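Local coordinates for protein sulfate transporter 4.1, chloroplastic (Arabidopsis thaliana, PDB 7LHV) that carries sulfate across the membrane as a proton-coupled symporter of the SLC26/SulP family and may play a part in regulating sulfate assimilation, at residues Lys546-Asp557 / Glu592-Ile602. Residues are numbered along the deposited sequence; the frame is centred on the assembly and turned at random.
Sequences KDRLREYEVAVD and ELYQEYKTRDI
Helix segments 546-557 and 592-599 run side by side in the same direction, their axes 5° from parallel and 10.7 Å apart, with Lys546 level with Leu593 and Glu553 level with Arg600. Leu593 enters as a knob among Lys546, Leu549, Arg550 and Glu553: one methyl, CD2, lies 3.6 Å from CG of Lys546, while CD1 meets the CG of Arg550 and the CB of Leu549. One turn on, the hydroxyl OH of Tyr597 donates to the carbonyl O of Leu549 at 2.5 Å, approaching from above the carbonyl plane, and the CG of Glu553 abuts this ring's edge. Beside Leu593, the extended Arg550 chain sets its guanidinium nearly coplanar with the carboxylate of Glu596, NH2 bonding OE2 at 3.2 Å and NE reaching OE1 weakly. Arg600, its chain bent at chi2 (87°), grips Asp557 side-on, NH2 to OD2 at 2.6 Å and NE to OD1, while Glu553 covers one guanidinium face. NH1 of Arg600 bonds the carbonyl O of Ala357 of the second subunit, whose Arg360 also pairs with Asp557. A leucine in place of Arg600 would probably leave Asp557 without its partner across the contact and Ala357 of the second subunit without its donor. At the C-terminal end, Val556 CG2 meets Ile602 CD1, and both side chains pack on Ile569 of strand 569-575. Two neighbouring helices of the STAS domain thus join through a leucine and tyrosine core flanked by ion pairs, which the second subunit covers on one side.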
# COMPACT_ATOMS: atom_id res chain seq x y z
N LYS A 546 -3.49 -17.59 11.25
CA LYS A 546 -3.98 -17.83 12.60
C LYS A 546 -5.44 -18.25 12.59
O LYS A 546 -5.83 -19.19 13.29
CB LYS A 546 -3.78 -16.59 13.46
CG LYS A 546 -2.45 -16.54 14.18
CD LYS A 546 -2.46 -15.55 15.33
CE LYS A 546 -2.66 -14.12 14.84
NZ LYS A 546 -1.94 -13.14 15.70
N ASP A 547 -6.27 -17.58 11.79
CA ASP A 547 -7.68 -17.95 11.70
C ASP A 547 -7.86 -19.35 11.13
O ASP A 547 -8.67 -20.14 11.63
CB ASP A 547 -8.43 -16.93 10.86
CG ASP A 547 -8.41 -15.54 11.46
OD1 ASP A 547 -7.69 -15.34 12.46
OD2 ASP A 547 -9.10 -14.65 10.92
N ARG A 548 -7.10 -19.67 10.08
CA ARG A 548 -7.21 -20.99 9.47
C ARG A 548 -6.79 -22.09 10.44
O ARG A 548 -7.39 -23.17 10.45
CB ARG A 548 -6.38 -21.06 8.19
CG ARG A 548 -6.94 -20.24 7.05
CD ARG A 548 -8.28 -20.79 6.61
NE ARG A 548 -8.19 -22.20 6.27
CZ ARG A 548 -7.92 -22.67 5.06
NH1 ARG A 548 -7.71 -21.86 4.03
NH2 ARG A 548 -7.86 -23.98 4.87
N LEU A 549 -5.76 -21.83 11.24
CA LEU A 549 -5.33 -22.83 12.21
C LEU A 549 -6.28 -22.91 13.40
O LEU A 549 -6.39 -23.96 14.04
CB LEU A 549 -3.90 -22.54 12.66
CG LEU A 549 -2.87 -22.66 11.54
CD1 LEU A 549 -1.47 -22.33 12.04
CD2 LEU A 549 -2.90 -24.05 10.92
N ARG A 550 -6.96 -21.81 13.72
CA ARG A 550 -7.95 -21.82 14.80
C ARG A 550 -9.27 -22.45 14.38
O ARG A 550 -10.08 -22.78 15.26
CB ARG A 550 -8.22 -20.39 15.29
CG ARG A 550 -7.13 -19.81 16.17
CD ARG A 550 -7.39 -18.34 16.43
NE ARG A 550 -6.51 -17.79 17.45
CZ ARG A 550 -6.26 -16.49 17.61
NH1 ARG A 550 -6.81 -15.59 16.82
NH2 ARG A 550 -5.44 -16.10 18.58
N GLU A 551 -9.52 -22.60 13.08
CA GLU A 551 -10.72 -23.32 12.66
C GLU A 551 -10.76 -24.73 13.24
O GLU A 551 -11.83 -25.26 13.52
CB GLU A 551 -10.81 -23.37 11.13
CG GLU A 551 -11.06 -22.03 10.47
CD GLU A 551 -11.13 -22.14 8.96
OE1 GLU A 551 -10.86 -23.24 8.43
OE2 GLU A 551 -11.45 -21.13 8.31
N TYR A 552 -9.59 -25.34 13.44
CA TYR A 552 -9.55 -26.67 14.04
C TYR A 552 -9.93 -26.63 15.51
O TYR A 552 -10.61 -27.54 16.01
CB TYR A 552 -8.17 -27.28 13.83
CG TYR A 552 -7.79 -27.30 12.36
CD1 TYR A 552 -8.38 -28.20 11.49
CD2 TYR A 552 -6.88 -26.39 11.85
CE1 TYR A 552 -8.06 -28.21 10.15
CE2 TYR A 552 -6.55 -26.39 10.51
CZ TYR A 552 -7.14 -27.30 9.67
OH TYR A 552 -6.82 -27.31 8.33
N GLU A 553 -9.53 -25.58 16.23
CA GLU A 553 -9.99 -25.42 17.60
C GLU A 553 -11.50 -25.22 17.64
O GLU A 553 -12.18 -25.74 18.53
CB GLU A 553 -9.31 -24.22 18.26
CG GLU A 553 -7.85 -24.09 17.96
CD GLU A 553 -7.29 -22.80 18.49
OE1 GLU A 553 -8.05 -21.82 18.60
OE2 GLU A 553 -6.08 -22.76 18.78
N VAL A 554 -12.04 -24.45 16.70
CA VAL A 554 -13.48 -24.24 16.64
C VAL A 554 -14.20 -25.56 16.37
O VAL A 554 -15.25 -25.84 16.96
CB VAL A 554 -13.84 -23.17 15.60
CG1 VAL A 554 -15.33 -22.88 15.63
CG2 VAL A 554 -13.06 -21.90 15.86
N ALA A 555 -13.65 -26.38 15.48
CA ALA A 555 -14.23 -27.70 15.23
C ALA A 555 -14.19 -28.57 16.47
O ALA A 555 -15.15 -29.29 16.77
CB ALA A 555 -13.50 -28.38 14.07
N VAL A 556 -13.08 -28.52 17.22
CA VAL A 556 -12.99 -29.30 18.46
C VAL A 556 -14.02 -28.82 19.48
O VAL A 556 -14.64 -29.62 20.18
CB VAL A 556 -11.56 -29.23 19.02
CG1 VAL A 556 -11.51 -29.78 20.44
CG2 VAL A 556 -10.61 -30.00 18.13
N ASP A 557 -14.20 -27.50 19.58
CA ASP A 557 -15.20 -26.95 20.50
C ASP A 557 -16.60 -27.39 20.10
O ASP A 557 -17.42 -27.73 20.96
CB ASP A 557 -15.10 -25.43 20.53
CG ASP A 557 -13.78 -24.93 21.07
OD1 ASP A 557 -13.13 -25.68 21.84
OD2 ASP A 557 -13.38 -23.80 20.73
N GLU A 592 1.60 -19.01 20.17
CA GLU A 592 0.24 -18.82 20.67
C GLU A 592 -0.67 -19.97 20.26
O GLU A 592 -1.46 -20.47 21.07
CB GLU A 592 -0.32 -17.49 20.17
CG GLU A 592 0.36 -16.28 20.76
CD GLU A 592 -0.17 -14.97 20.20
OE1 GLU A 592 -1.16 -15.02 19.43
OE2 GLU A 592 0.39 -13.91 20.52
N LEU A 593 -0.59 -20.41 19.00
CA LEU A 593 -1.40 -21.54 18.55
C LEU A 593 -1.01 -22.83 19.24
O LEU A 593 -1.86 -23.67 19.52
CB LEU A 593 -1.33 -21.69 17.03
CG LEU A 593 -2.25 -20.84 16.14
CD1 LEU A 593 -3.69 -21.21 16.42
CD2 LEU A 593 -2.06 -19.36 16.34
N TYR A 594 0.28 -23.02 19.52
CA TYR A 594 0.68 -24.21 20.27
C TYR A 594 0.08 -24.20 21.67
O TYR A 594 -0.40 -25.23 22.16
CB TYR A 594 2.20 -24.31 20.36
CG TYR A 594 2.64 -25.35 21.35
CD1 TYR A 594 2.44 -26.70 21.11
CD2 TYR A 594 3.23 -24.98 22.55
CE1 TYR A 594 2.83 -27.65 22.02
CE2 TYR A 594 3.63 -25.93 23.47
CZ TYR A 594 3.42 -27.26 23.20
OH TYR A 594 3.82 -28.21 24.12
N GLN A 595 0.10 -23.04 22.34
CA GLN A 595 -0.50 -22.96 23.67
C GLN A 595 -2.00 -23.21 23.61
O GLN A 595 -2.55 -23.93 24.45
CB GLN A 595 -0.20 -21.59 24.29
CG GLN A 595 1.26 -21.40 24.68
CD GLN A 595 1.56 -19.99 25.13
OE1 GLN A 595 0.84 -19.05 24.80
NE2 GLN A 595 2.64 -19.83 25.88
N GLU A 596 -2.68 -22.64 22.62
CA GLU A 596 -4.11 -22.87 22.48
C GLU A 596 -4.42 -24.33 22.15
O GLU A 596 -5.48 -24.84 22.54
CB GLU A 596 -4.71 -21.95 21.42
CG GLU A 596 -4.66 -20.48 21.76
CD GLU A 596 -5.14 -19.60 20.63
OE1 GLU A 596 -5.63 -20.14 19.62
OE2 GLU A 596 -5.01 -18.36 20.74
N TYR A 597 -3.53 -25.00 21.43
CA TYR A 597 -3.71 -26.42 21.14
C TYR A 597 -3.53 -27.27 22.39
O TYR A 597 -4.24 -28.25 22.59
CB TYR A 597 -2.76 -26.86 20.03
CG TYR A 597 -3.20 -26.43 18.65
CD1 TYR A 597 -4.53 -26.15 18.38
CD2 TYR A 597 -2.28 -26.32 17.61
CE1 TYR A 597 -4.93 -25.77 17.12
CE2 TYR A 597 -2.69 -25.93 16.35
CZ TYR A 597 -4.01 -25.66 16.11
OH TYR A 597 -4.42 -25.27 14.86
N LYS A 598 -2.55 -26.92 23.23
CA LYS A 598 -2.44 -27.56 24.54
C LYS A 598 -3.69 -27.34 25.38
O LYS A 598 -4.11 -28.23 26.12
CB LYS A 598 -1.20 -27.06 25.28
CG LYS A 598 0.14 -27.36 24.62
CD LYS A 598 0.48 -28.85 24.74
CE LYS A 598 0.08 -29.68 23.53
NZ LYS A 598 0.54 -31.09 23.68
N THR A 599 -4.29 -26.15 25.29
CA THR A 599 -5.56 -25.93 25.98
C THR A 599 -6.64 -26.86 25.45
O THR A 599 -7.45 -27.39 26.22
CB THR A 599 -5.99 -24.47 25.85
OG1 THR A 599 -4.99 -23.63 26.42
CG2 THR A 599 -7.31 -24.24 26.56
N ARG A 600 -6.66 -27.09 24.14
CA ARG A 600 -7.64 -27.96 23.51
C ARG A 600 -7.18 -29.40 23.41
O ARG A 600 -7.88 -30.22 22.80
CB ARG A 600 -7.98 -27.44 22.11
CG ARG A 600 -9.30 -26.69 22.01
CD ARG A 600 -9.11 -25.23 22.34
NE ARG A 600 -10.19 -24.41 21.82
CZ ARG A 600 -10.27 -23.09 21.97
NH1 ARG A 600 -9.34 -22.42 22.63
NH2 ARG A 600 -11.30 -22.44 21.44
N ASP A 601 -6.02 -29.73 23.98
CA ASP A 601 -5.46 -31.08 23.92
C ASP A 601 -5.16 -31.50 22.48
O ASP A 601 -5.50 -32.61 22.06
CB ASP A 601 -6.37 -32.10 24.61
CG ASP A 601 -5.65 -33.38 24.98
OD1 ASP A 601 -4.41 -33.41 24.89
OD2 ASP A 601 -6.33 -34.35 25.36
N ILE A 602 -4.52 -30.61 21.73
CA ILE A 602 -4.10 -30.88 20.36
C ILE A 602 -2.59 -30.74 20.29
O ILE A 602 -2.02 -29.81 20.86
CB ILE A 602 -4.78 -29.92 19.35
CG1 ILE A 602 -6.30 -30.07 19.41
CG2 ILE A 602 -4.29 -30.19 17.94
CD1 ILE A 602 -7.04 -28.94 18.75